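Long-range contacts in chitinase (Thermococcus chitonophagus, PDB 5XSX), which probably hydrolyses chitin internally as an endochitinase, the chain being the C-terminal part of a longer polypeptide: residues Tyr171-Ala176 and Ala210-Trp215; Ser178-Val183 and Thr217-Asp222; Ile331-Tyr336 and Gly373-Val378. One frame throughout, in Å; residues are numbered along the deposited sequence.

Interaction 1 of 3, residues Tyr171-Ala176 and Ala210-Trp215; sequences YPLNLA and AAKENW. With NAG (2-acetamido-2-deoxy-beta-D-glucopyranose), chain C; NAG (2-acetamido-2-deoxy-beta-D-glucopyranose), chain B; NAG (2-acetamido-2-deoxy-beta-D-glucopyranose), chain D.
Leu173, Asn174 and Ala176, in the loop between strands 168-169 and 179-181, pack against the C-terminal end of helix 203-214, forming a buried loop-on-helix contact that is also one end of the chitooligosaccharide cleft. The sugars of chains C, B and D are successive units of one chain, each joined through an O4-to-C1 bond, and chain C lies nearest the loop. On the apolar side, Leu173 makes a CH-pi contact: its CD2 stands over one face of Trp215, 4.0 Å from the centroid of the six-membered ring and 25° off the normal. Ala176 CB meets the same ring at its edge, 3.9 Å from CH2, so face and edge are packed by different residues. Trp215, just past the helix, has a positive phi (52°).

On the polar side, Asn174 uses both ends of its amide on Lys212. Its ND2 donates to the backbone O of Lys212 at 3.2 Å, nearly in the amide plane, while Lys212 NZ reaches Asn174 OD1, also at 3.2 Å, from above the carbonyl plane. The ammonium group additionally binds Gly372 O. Lys212 gets there with CG anti to its backbone N (chi1 170°) and one bend at chi2. The same ammonium group grips the ligand directly: Lys212 NZ donates to O3 of the chain C sugar at 2.8 Å.

Interaction 2 of 3, residues Ser178-Val183 and Thr217-Asp222; sequences SARMWV and TAVTKD
Segments Ser178-Val183 and Thr217-Asp222 run antiparallel, with end-to-end directions 138° apart, so the two chains are twisted against each other. Arg180 and Val219 form a hydrogen-bonded pair, in which Val219 N donates to Arg180 O at 2.8 Å. The return bond, Arg180 N to Val219 O, is modelled too short for its length to be trusted. Met181 and Ala218 follow as a non-hydrogen-bonded pair, their CA atoms 4.5 Å apart, and Trp182 N continues the register with a bond to Thr217 O at 2.9 Å.

Beyond the strand proper the pairing passes from backbone to side chain. Thr220 OG1 lies anti to its backbone N (chi1 -176°) and gives a hydrogen bond of 2.6 Å to Ser178 O, approaching from above that carbonyl plane. The same oxygen accepts from Asp222 N at 3.0 Å, an ST turn that fixes the hydroxyl between two backbone groups.

On the face with Arg180, the two methyls of Val219 divide their work. CG2 meets Arg180 CB at 3.8 Å, whereas CG1 comes obliquely to the Trp182 ring, 3.9 Å from CE3. Tyr237 and Ile232 also pack on this face. On the other face the bent Met181 chain brings CE to 3.6 Å from Ala218 CB, and Ala211 of helix 203-214 also touches Ala218. Thr217 OG1 bonds to Met207 O of that helix. The arrangement is an antiparallel strand pairing in a small sheet, in which 179-181 lies between 168-169 and 218-219, laid against helix 203-214.

Interaction 3 of 3, residues Ile331-Tyr336 and Gly373-Val378; sequences IIDFGY and GHVPTV. With NAG (2-acetamido-2-deoxy-beta-D-glucopyranose), chain E; NAG (2-acetamido-2-deoxy-beta-D-glucopyranose), chain D.
Asp333 and His374 join two helices that border the sugar-binding cleft, 327-338 and the first turn of 374-387. The short axis segments approach to 9.3 Å with N-to-C directions 131° apart, and Gly373 occupies the N-cap position of the second helix. His374 ND1 donates to Asp333 OD2 at 3.0 Å. The bond is weak because it is bent, although the carboxylate meets the imidazole at its edge and the two planes differ by only 26°. Asp333 reaches across with CG anti to its backbone N (chi1 -170°).

Apolar groups border the carboxylate: Val378 CG2 lies 3.4 Å from Asp333 OD2. Beside this polar pair, Val375 CG2 sits 3.8 Å from Phe334 CB and near the plane of the phenyl ring, at its edge.

One turn further on, Tyr336 faces the ligand. Its backbone O accepts a hydrogen bond from the acetamido N2 of the chain E sugar at 3.0 Å, while the methyl C8 of that group lies over one face of the phenol ring, 3.5 Å from Tyr336 CE1. Amide and methyl of one acetamido group are thus both engaged by one residue.

The other imidazole nitrogen, His374 NE2, is hydrogen-bonded to Glu213 OE1, an oxygen that also binds O6 of the chain D sugar. The chemistry is consistent with a second-shell role: Asp333 may help to set the imidazole, which in turn probably steadies the sugar-binding carboxylate of Glu213.

From the N terminus, Tyr171-Ala176 and then Ser178-Val183 open interactions 1 and 2, and the chain returns to them in the same order through Ala210-Trp215 and Thr217-Asp222. The two contacts therefore cross rather than nest, each closing a largely helical loop of 33 residues. Their centres are 9 Å apart, and Ala210 CB packs on Thr217 CG2 between them. Interaction 3 follows in series, closing 36 residues between helices 327-338 and 374-387. It meets interaction 1, centre to centre about 12 Å, through Lys212 packing on Thr377 and through the chain D sugar. Interaction 2 does not touch interaction 3; interaction 1 connects the small sheet to the helices along the cleft.

Interaction 1 of 3, residues Tyr171-Ala176 and Ala210-Trp215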
loop_
_atom_site.group_PDB
_atom_site.type_symbol
_atom_site.label_atom_id
_atom_site.label_comp_id
_atom_site.label_asym_id
_atom_site.label_seq_id
_atom_site.Cartn_x
_atom_site.Cartn_y
_atom_site.Cartn_z
ATOM N N TYR A 171 16.409 -19.948 -12.463
ATOM C CA TYR A 171 16.676 -20.053 -11.033
ATOM C C TYR A 171 15.876 -21.197 -10.412
ATOM O O TYR A 171 14.695 -21.369 -10.713
ATOM C CB TYR A 171 16.342 -18.727 -10.339
ATOM C CG TYR A 171 16.791 -18.637 -8.896
ATOM C CD1 TYR A 171 15.997 -19.128 -7.870
ATOM C CD2 TYR A 171 18.003 -18.048 -8.561
ATOM C CE1 TYR A 171 16.401 -19.046 -6.552
ATOM C CE2 TYR A 171 18.415 -17.960 -7.243
ATOM C CZ TYR A 171 17.608 -18.460 -6.243
ATOM O OH TYR A 171 18.009 -18.377 -4.929
ATOM N N PRO A 172 16.525 -21.990 -9.543
ATOM C CA PRO A 172 15.860 -23.113 -8.872
ATOM C C PRO A 172 14.787 -22.655 -7.887
ATOM O O PRO A 172 15.086 -22.399 -6.721
ATOM C CB PRO A 172 17.010 -23.815 -8.140
ATOM C CG PRO A 172 18.043 -22.758 -7.955
ATOM C CD PRO A 172 17.946 -21.883 -9.169
ATOM N N LEU A 173 13.549 -22.558 -8.358
ATOM C CA LEU A 173 12.436 -22.132 -7.516
ATOM C C LEU A 173 11.882 -23.287 -6.689
ATOM O O LEU A 173 11.284 -24.214 -7.233
ATOM C CB LEU A 173 11.323 -21.525 -8.371
ATOM C CG LEU A 173 10.022 -21.178 -7.642
ATOM C CD1 LEU A 173 10.263 -20.110 -6.589
ATOM C CD2 LEU A 173 8.952 -20.736 -8.629
ATOM N N ASN A 174 12.086 -23.217 -5.376
ATOM C CA ASN A 174 11.589 -24.226 -4.443
ATOM C C ASN A 174 12.060 -25.633 -4.797
ATOM O O ASN A 174 11.257 -26.563 -4.870
ATOM C CB ASN A 174 10.059 -24.188 -4.383
ATOM C CG ASN A 174 9.530 -22.840 -3.940
ATOM O OD1 ASN A 174 10.280 -21.871 -3.842
ATOM N ND2 ASN A 174 8.231 -22.768 -3.677
ATOM N N LEU A 175 13.367 -25.768 -5.014
ATOM C CA LEU A 175 13.991 -27.040 -5.367
ATOM C C LEU A 175 13.419 -27.624 -6.655
ATOM O O LEU A 175 13.150 -28.821 -6.739
ATOM C CB LEU A 175 13.846 -28.050 -4.224
ATOM C CG LEU A 175 14.407 -27.626 -2.864
ATOM C CD1 LEU A 175 14.261 -28.749 -1.848
ATOM C CD2 LEU A 175 15.859 -27.194 -2.990
ATOM N N ALA A 176 13.234 -26.771 -7.657
ATOM C CA ALA A 176 12.785 -27.220 -8.969
ATOM C C ALA A 176 13.845 -26.930 -10.024
ATOM O O ALA A 176 14.659 -26.021 -9.862
ATOM C CB ALA A 176 11.470 -26.557 -9.344
ATOM N N ALA A 210 3.930 -14.792 -4.758
ATOM C CA ALA A 210 2.967 -15.888 -4.759
ATOM C C ALA A 210 3.594 -17.185 -5.263
ATOM O O ALA A 210 3.208 -18.276 -4.841
ATOM C CB ALA A 210 1.756 -15.522 -5.601
ATOM N N ALA A 211 4.563 -17.060 -6.164
ATOM C CA ALA A 211 5.256 -18.221 -6.710
ATOM C C ALA A 211 6.077 -18.924 -5.632
ATOM O O ALA A 211 6.046 -20.149 -5.513
ATOM C CB ALA A 211 6.145 -17.809 -7.873
ATOM N N LYS A 212 6.809 -18.139 -4.848
ATOM C CA LYS A 212 7.642 -18.674 -3.777
ATOM C C LYS A 212 6.800 -19.238 -2.634
ATOM O O LYS A 212 7.141 -20.265 -2.048
ATOM C CB LYS A 212 8.585 -17.590 -3.247
ATOM C CG LYS A 212 9.330 -17.969 -1.977
ATOM C CD LYS A 212 10.216 -19.181 -2.195
ATOM C CE LYS A 212 10.770 -19.705 -0.881
ATOM N NZ LYS A 212 11.534 -20.969 -1.069
ATOM N N GLU A 213 5.696 -18.566 -2.331
ATOM C CA GLU A 213 4.871 -18.937 -1.188
ATOM C C GLU A 213 4.107 -20.246 -1.385
ATOM O O GLU A 213 4.048 -21.071 -0.473
ATOM C CB GLU A 213 3.888 -17.811 -0.861
ATOM C CG GLU A 213 4.541 -16.561 -0.284
ATOM C CD GLU A 213 5.167 -16.795 1.082
ATOM O OE1 GLU A 213 5.980 -15.951 1.512
ATOM O OE2 GLU A 213 4.842 -17.813 1.730
ATOM N N ASN A 214 3.524 -20.440 -2.564
ATOM C CA ASN A 214 2.681 -21.610 -2.794
ATOM C C ASN A 214 2.449 -21.916 -4.275
ATOM O O ASN A 214 1.388 -22.417 -4.650
ATOM C CB ASN A 214 1.334 -21.419 -2.086
ATOM C CG ASN A 214 0.569 -22.717 -1.917
ATOM O OD1 ASN A 214 1.143 -23.804 -1.991
ATOM N ND2 ASN A 214 -0.735 -22.610 -1.693
ATOM N N TRP A 215 3.442 -21.615 -5.109
ATOM C CA TRP A 215 3.359 -21.865 -6.551
ATOM C C TRP A 215 2.094 -21.280 -7.176
ATOM O O TRP A 215 1.548 -21.842 -8.125
ATOM C CB TRP A 215 3.413 -23.368 -6.844
ATOM C CG TRP A 215 4.761 -23.989 -6.668
ATOM C CD1 TRP A 215 5.229 -24.632 -5.559
ATOM C CD2 TRP A 215 5.815 -24.039 -7.636
ATOM N NE1 TRP A 215 6.511 -25.076 -5.775
ATOM C CE2 TRP A 215 6.894 -24.725 -7.043
ATOM C CE3 TRP A 215 5.952 -23.570 -8.947
ATOM C CZ2 TRP A 215 8.095 -24.951 -7.714
ATOM C CZ3 TRP A 215 7.143 -23.797 -9.612
ATOM C CH2 TRP A 215 8.199 -24.481 -8.995
HETATM C C1 NAG C . 9.434 -26.114 -1.279
HETATM C C2 NAG C . 10.091 -24.855 -0.767
HETATM C C3 NAG C . 9.179 -24.038 0.070
HETATM C C4 NAG C . 7.727 -23.977 -0.353
HETATM C C5 NAG C . 7.198 -25.128 -1.197
HETATM C C6 NAG C . 6.080 -24.635 -2.065
HETATM C C7 NAG C . 12.562 -24.660 -0.301
HETATM C C8 NAG C . 13.798 -25.071 0.525
HETATM N N2 NAG C . 11.260 -25.234 0.007
HETATM O O1 NAG C . 10.318 -26.750 -2.103
HETATM O O3 NAG C . 9.680 -22.661 0.100
HETATM O O4 NAG C . 6.965 -24.000 0.864
HETATM O O5 NAG C . 8.216 -25.760 -2.054
HETATM O O6 NAG C . 4.845 -25.200 -1.646
HETATM O O7 NAG C . 12.672 -23.859 -1.204
HETATM C C1 NAG B . 6.338 -22.741 1.133
HETATM C C2 NAG B . 5.248 -23.012 2.132
HETATM C C3 NAG B . 4.741 -21.793 2.813
HETATM C C4 NAG B . 5.848 -21.022 3.420
HETATM C C5 NAG B . 6.826 -20.613 2.350
HETATM C C6 NAG B . 7.948 -19.840 2.956
HETATM C C7 NAG B . 3.412 -24.715 2.136
HETATM C C8 NAG B . 2.248 -25.394 1.401
HETATM N N2 NAG B . 4.138 -23.674 1.473
HETATM O O3 NAG B . 3.807 -22.190 3.847
HETATM O O4 NAG B . 5.322 -19.847 4.102
HETATM O O5 NAG B . 7.374 -21.793 1.633
HETATM O O6 NAG B . 8.906 -19.508 1.955
HETATM O O7 NAG B . 3.718 -25.061 3.270
HETATM C C1 NAG D . 5.307 -19.176 5.330
HETATM C C2 NAG D . 6.005 -18.957 6.636
HETATM C C3 NAG D . 5.281 -18.003 7.507
HETATM C C4 NAG D . 4.964 -16.699 6.826
HETATM C C5 NAG D . 4.327 -16.913 5.460
HETATM C C6 NAG D . 4.256 -15.620 4.744
HETATM C C7 NAG D . 7.439 -20.983 7.277
HETATM C C8 NAG D . 7.613 -22.339 8.016
HETATM N N2 NAG D . 6.158 -20.257 7.347
HETATM O O3 NAG D . 6.093 -17.749 8.677
HETATM O O4 NAG D . 4.031 -15.932 7.652
HETATM O O5 NAG D . 5.056 -17.862 4.626
HETATM O O6 NAG D . 5.556 -15.253 4.294
HETATM O O7 NAG D . 8.361 -20.523 6.639
#

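Interaction 2 of 3, residues Ser178-Val183 and Thr217-Asp222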
loop_
_atom_site.group_PDB
_atom_site.type_symbol
_atom_site.label_atom_id
_atom_site.label_comp_id
_atom_site.label_asym_id
_atom_site.label_seq_id
_atom_site.Cartn_x
_atom_site.Cartn_y
_atom_site.Cartn_z
ATOM N N SER A 178 13.359 -25.879 -13.257
ATOM C CA SER A 178 13.025 -24.596 -13.858
ATOM C C SER A 178 11.606 -24.190 -13.485
ATOM O O SER A 178 10.904 -24.923 -12.790
ATOM C CB SER A 178 13.175 -24.655 -15.378
ATOM O OG SER A 178 12.286 -25.604 -15.941
ATOM N N ALA A 179 11.186 -23.020 -13.952
ATOM C CA ALA A 179 9.840 -22.533 -13.684
ATOM C C ALA A 179 9.397 -21.537 -14.749
ATOM O O ALA A 179 10.224 -20.892 -15.393
ATOM C CB ALA A 179 9.769 -21.901 -12.303
ATOM N N ARG A 180 8.086 -21.421 -14.929
ATOM C CA ARG A 180 7.524 -20.492 -15.901
ATOM C C ARG A 180 6.430 -19.643 -15.261
ATOM O O ARG A 180 5.474 -20.173 -14.694
ATOM C CB ARG A 180 6.971 -21.255 -17.108
ATOM C CG ARG A 180 6.408 -20.371 -18.208
ATOM C CD ARG A 180 5.808 -21.210 -19.326
ATOM N NE ARG A 180 5.187 -20.391 -20.362
ATOM C CZ ARG A 180 5.784 -20.039 -21.497
ATOM N NH1 ARG A 180 7.023 -20.437 -21.750
ATOM N NH2 ARG A 180 5.140 -19.290 -22.380
ATOM N N MET A 181 6.579 -18.324 -15.349
ATOM C CA MET A 181 5.606 -17.402 -14.770
ATOM C C MET A 181 4.256 -17.526 -15.465
ATOM O O MET A 181 4.176 -17.517 -16.694
ATOM C CB MET A 181 6.117 -15.964 -14.849
ATOM C CG MET A 181 7.334 -15.687 -13.977
ATOM S SD MET A 181 7.008 -15.919 -12.217
ATOM C CE MET A 181 7.799 -17.498 -11.915
ATOM N N TRP A 182 3.196 -17.637 -14.671
ATOM C CA TRP A 182 1.871 -17.916 -15.208
ATOM C C TRP A 182 0.765 -17.228 -14.412
ATOM O O TRP A 182 0.671 -17.388 -13.195
ATOM C CB TRP A 182 1.635 -19.429 -15.241
ATOM C CG TRP A 182 0.290 -19.833 -15.757
ATOM C CD1 TRP A 182 -0.168 -19.707 -17.035
ATOM C CD2 TRP A 182 -0.765 -20.455 -15.012
ATOM N NE1 TRP A 182 -1.448 -20.200 -17.130
ATOM C CE2 TRP A 182 -1.837 -20.665 -15.903
ATOM C CE3 TRP A 182 -0.908 -20.849 -13.678
ATOM C CZ2 TRP A 182 -3.035 -21.251 -15.502
ATOM C CZ3 TRP A 182 -2.100 -21.430 -13.284
ATOM C CH2 TRP A 182 -3.147 -21.627 -14.192
ATOM N N VAL A 183 -0.067 -16.459 -15.107
ATOM C CA VAL A 183 -1.228 -15.831 -14.488
ATOM C C VAL A 183 -2.428 -16.775 -14.548
ATOM O O VAL A 183 -2.937 -17.064 -15.630
ATOM C CB VAL A 183 -1.582 -14.498 -15.172
ATOM C CG1 VAL A 183 -2.785 -13.858 -14.495
ATOM C CG2 VAL A 183 -0.389 -13.556 -15.149
ATOM N N THR A 217 1.612 -18.532 -8.877
ATOM C CA THR A 217 1.756 -17.841 -10.152
ATOM C C THR A 217 2.889 -18.401 -11.010
ATOM O O THR A 217 3.498 -17.670 -11.792
ATOM C CB THR A 217 2.004 -16.341 -9.935
ATOM O OG1 THR A 217 3.168 -16.162 -9.120
ATOM C CG2 THR A 217 0.809 -15.696 -9.247
ATOM N N ALA A 218 3.167 -19.692 -10.871
ATOM C CA ALA A 218 4.267 -20.303 -11.610
ATOM C C ALA A 218 4.020 -21.776 -11.915
ATOM O O ALA A 218 3.500 -22.517 -11.081
ATOM C CB ALA A 218 5.566 -20.143 -10.838
ATOM N N VAL A 219 4.397 -22.189 -13.121
ATOM C CA VAL A 219 4.324 -23.591 -13.518
ATOM C C VAL A 219 5.720 -24.097 -13.862
ATOM O O VAL A 219 6.636 -23.302 -14.077
ATOM C CB VAL A 219 3.388 -23.798 -14.723
ATOM C CG1 VAL A 219 1.955 -23.452 -14.349
ATOM C CG2 VAL A 219 3.853 -22.968 -15.909
ATOM N N THR A 220 5.885 -25.415 -13.914
ATOM C CA THR A 220 7.205 -25.991 -14.154
ATOM C C THR A 220 7.171 -27.233 -15.044
ATOM O O THR A 220 6.163 -27.938 -15.113
ATOM C CB THR A 220 7.897 -26.359 -12.827
ATOM O OG1 THR A 220 9.223 -26.834 -13.092
ATOM C CG2 THR A 220 7.111 -27.436 -12.089
ATOM N N LYS A 221 8.283 -27.485 -15.728
ATOM C CA LYS A 221 8.441 -28.691 -16.534
ATOM C C LYS A 221 8.993 -29.829 -15.687
ATOM O O LYS A 221 9.108 -30.962 -16.155
ATOM C CB LYS A 221 9.370 -28.437 -17.723
ATOM C CG LYS A 221 8.783 -27.573 -18.825
ATOM C CD LYS A 221 9.763 -27.439 -19.981
ATOM C CE LYS A 221 9.176 -26.634 -21.128
ATOM N NZ LYS A 221 10.140 -26.499 -22.256
ATOM N N ASP A 222 9.337 -29.511 -14.443
ATOM C CA ASP A 222 9.963 -30.463 -13.531
ATOM C C ASP A 222 9.092 -31.697 -13.327
ATOM O O ASP A 222 7.975 -31.601 -12.819
ATOM C CB ASP A 222 10.254 -29.792 -12.184
ATOM C CG ASP A 222 11.272 -30.554 -11.355
ATOM O OD1 ASP A 222 11.184 -31.797 -11.282
ATOM O OD2 ASP A 222 12.169 -29.905 -10.775
#

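Interaction 3 of 3, residues Ile331-Tyr336 and Gly373-Val378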
loop_
_atom_site.group_PDB
_atom_site.type_symbol
_atom_site.label_atom_id
_atom_site.label_comp_id
_atom_site.label_asym_id
_atom_site.label_seq_id
_atom_site.Cartn_x
_atom_site.Cartn_y
_atom_site.Cartn_z
ATOM N N ILE A 331 14.323 -5.777 2.220
ATOM C CA ILE A 331 13.833 -5.555 3.575
ATOM C C ILE A 331 12.355 -5.912 3.689
ATOM O O ILE A 331 11.956 -6.663 4.581
ATOM C CB ILE A 331 14.035 -4.092 4.013
ATOM C CG1 ILE A 331 15.512 -3.706 3.923
ATOM C CG2 ILE A 331 13.514 -3.877 5.426
ATOM C CD1 ILE A 331 15.789 -2.263 4.276
ATOM N N ILE A 332 11.553 -5.374 2.774
ATOM C CA ILE A 332 10.110 -5.596 2.778
ATOM C C ILE A 332 9.761 -7.074 2.620
ATOM O O ILE A 332 8.918 -7.600 3.344
ATOM C CB ILE A 332 9.414 -4.794 1.660
ATOM C CG1 ILE A 332 9.651 -3.294 1.852
ATOM C CG2 ILE A 332 7.922 -5.088 1.639
ATOM C CD1 ILE A 332 9.157 -2.764 3.177
ATOM N N ASP A 333 10.415 -7.741 1.675
ATOM C CA ASP A 333 10.164 -9.159 1.433
ATOM C C ASP A 333 10.552 -9.998 2.646
ATOM O O ASP A 333 9.901 -10.997 2.956
ATOM C CB ASP A 333 10.928 -9.643 0.201
ATOM C CG ASP A 333 10.517 -11.040 -0.225
ATOM O OD1 ASP A 333 9.302 -11.277 -0.392
ATOM O OD2 ASP A 333 11.405 -11.903 -0.387
ATOM N N PHE A 334 11.615 -9.585 3.326
ATOM C CA PHE A 334 12.091 -10.289 4.511
ATOM C C PHE A 334 11.092 -10.158 5.654
ATOM O O PHE A 334 10.825 -11.122 6.371
ATOM C CB PHE A 334 13.462 -9.756 4.935
ATOM C CG PHE A 334 14.009 -10.402 6.175
ATOM C CD1 PHE A 334 14.472 -11.708 6.145
ATOM C CD2 PHE A 334 14.068 -9.702 7.370
ATOM C CE1 PHE A 334 14.977 -12.306 7.284
ATOM C CE2 PHE A 334 14.572 -10.292 8.510
ATOM C CZ PHE A 334 15.027 -11.598 8.468
ATOM N N GLY A 335 10.540 -8.961 5.815
ATOM C CA GLY A 335 9.565 -8.710 6.858
ATOM C C GLY A 335 8.249 -9.406 6.588
ATOM O O GLY A 335 7.484 -9.689 7.507
ATOM N N TYR A 336 7.977 -9.676 5.317
ATOM C CA TYR A 336 6.766 -10.390 4.943
ATOM C C TYR A 336 6.837 -11.833 5.424
ATOM O O TYR A 336 5.876 -12.361 5.980
ATOM C CB TYR A 336 6.556 -10.342 3.429
ATOM C CG TYR A 336 5.256 -10.960 2.965
ATOM C CD1 TYR A 336 4.075 -10.230 2.978
ATOM C CD2 TYR A 336 5.212 -12.272 2.510
ATOM C CE1 TYR A 336 2.885 -10.788 2.550
ATOM C CE2 TYR A 336 4.024 -12.840 2.083
ATOM C CZ TYR A 336 2.866 -12.092 2.105
ATOM O OH TYR A 336 1.682 -12.651 1.682
ATOM N N GLY A 373 15.181 -19.824 1.434
ATOM C CA GLY A 373 15.778 -18.806 0.590
ATOM C C GLY A 373 14.716 -17.893 0.013
ATOM O O GLY A 373 14.706 -17.620 -1.184
ATOM N N HIS A 374 13.822 -17.424 0.876
ATOM C CA HIS A 374 12.675 -16.628 0.456
ATOM C C HIS A 374 13.080 -15.344 -0.265
ATOM O O HIS A 374 12.649 -15.096 -1.391
ATOM C CB HIS A 374 11.804 -16.287 1.666
ATOM C CG HIS A 374 10.497 -15.652 1.311
ATOM N ND1 HIS A 374 10.371 -14.307 1.038
ATOM C CD2 HIS A 374 9.256 -16.178 1.187
ATOM C CE1 HIS A 374 9.110 -14.033 0.761
ATOM N NE2 HIS A 374 8.412 -15.150 0.844
ATOM N N VAL A 375 13.910 -14.538 0.387
ATOM C CA VAL A 375 14.317 -13.245 -0.158
ATOM C C VAL A 375 15.067 -13.333 -1.499
ATOM O O VAL A 375 14.711 -12.625 -2.439
ATOM C CB VAL A 375 15.179 -12.465 0.863
ATOM C CG1 VAL A 375 15.773 -11.221 0.229
ATOM C CG2 VAL A 375 14.348 -12.101 2.083
ATOM N N PRO A 376 16.097 -14.200 -1.607
ATOM C CA PRO A 376 16.796 -14.214 -2.899
ATOM C C PRO A 376 15.935 -14.720 -4.060
ATOM O O PRO A 376 16.116 -14.257 -5.185
ATOM C CB PRO A 376 17.975 -15.161 -2.650
ATOM C CG PRO A 376 17.543 -16.018 -1.521
ATOM C CD PRO A 376 16.720 -15.129 -0.645
ATOM N N THR A 377 15.018 -15.645 -3.791
ATOM C CA THR A 377 14.138 -16.170 -4.833
ATOM C C THR A 377 13.239 -15.082 -5.412
ATOM O O THR A 377 13.156 -14.918 -6.629
ATOM C CB THR A 377 13.245 -17.315 -4.311
ATOM O OG1 THR A 377 12.623 -16.917 -3.082
ATOM C CG2 THR A 377 14.062 -18.574 -4.079
ATOM N N VAL A 378 12.571 -14.345 -4.531
ATOM C CA VAL A 378 11.613 -13.321 -4.938
ATOM C C VAL A 378 12.268 -12.214 -5.763
ATOM O O VAL A 378 11.720 -11.780 -6.778
ATOM C CB VAL A 378 10.912 -12.698 -3.713
ATOM C CG1 VAL A 378 9.999 -11.556 -4.135
ATOM C CG2 VAL A 378 10.124 -13.759 -2.961
HETATM C C1 NAG E . 4.671 -14.869 8.305
HETATM C C2 NAG E . 3.630 -13.830 8.648
HETATM C C3 NAG E . 4.022 -12.874 9.721
HETATM C C4 NAG E . 4.712 -13.500 10.880
HETATM C C5 NAG E . 5.861 -14.382 10.414
HETATM C C6 NAG E . 6.507 -15.039 11.566
HETATM C C7 NAG E . 2.097 -13.205 6.752
HETATM C C8 NAG E . 1.819 -12.383 5.484
HETATM N N2 NAG E . 3.361 -13.055 7.450
HETATM O O3 NAG E . 2.818 -12.221 10.196
HETATM O O4 NAG E . 5.216 -12.443 11.742
HETATM O O5 NAG E . 5.388 -15.421 9.501
HETATM O O6 NAG E . 5.497 -15.598 12.432
HETATM O O7 NAG E . 1.247 -13.991 7.172
HETATM C C1 NAG D . 5.307 -19.176 5.330
HETATM C C2 NAG D . 6.005 -18.957 6.636
HETATM C C3 NAG D . 5.281 -18.003 7.507
HETATM C C4 NAG D . 4.964 -16.699 6.826
HETATM C C5 NAG D . 4.327 -16.913 5.460
HETATM C C6 NAG D . 4.256 -15.620 4.744
HETATM C C7 NAG D . 7.439 -20.983 7.277
HETATM C C8 NAG D . 7.613 -22.339 8.016
HETATM N N2 NAG D . 6.158 -20.257 7.347
HETATM O O3 NAG D . 6.093 -17.749 8.677
HETATM O O4 NAG D . 4.031 -15.932 7.652
HETATM O O5 NAG D . 5.056 -17.862 4.626
HETATM O O6 NAG D . 5.556 -15.253 4.294
HETATM O O7 NAG D . 8.361 -20.523 6.639
#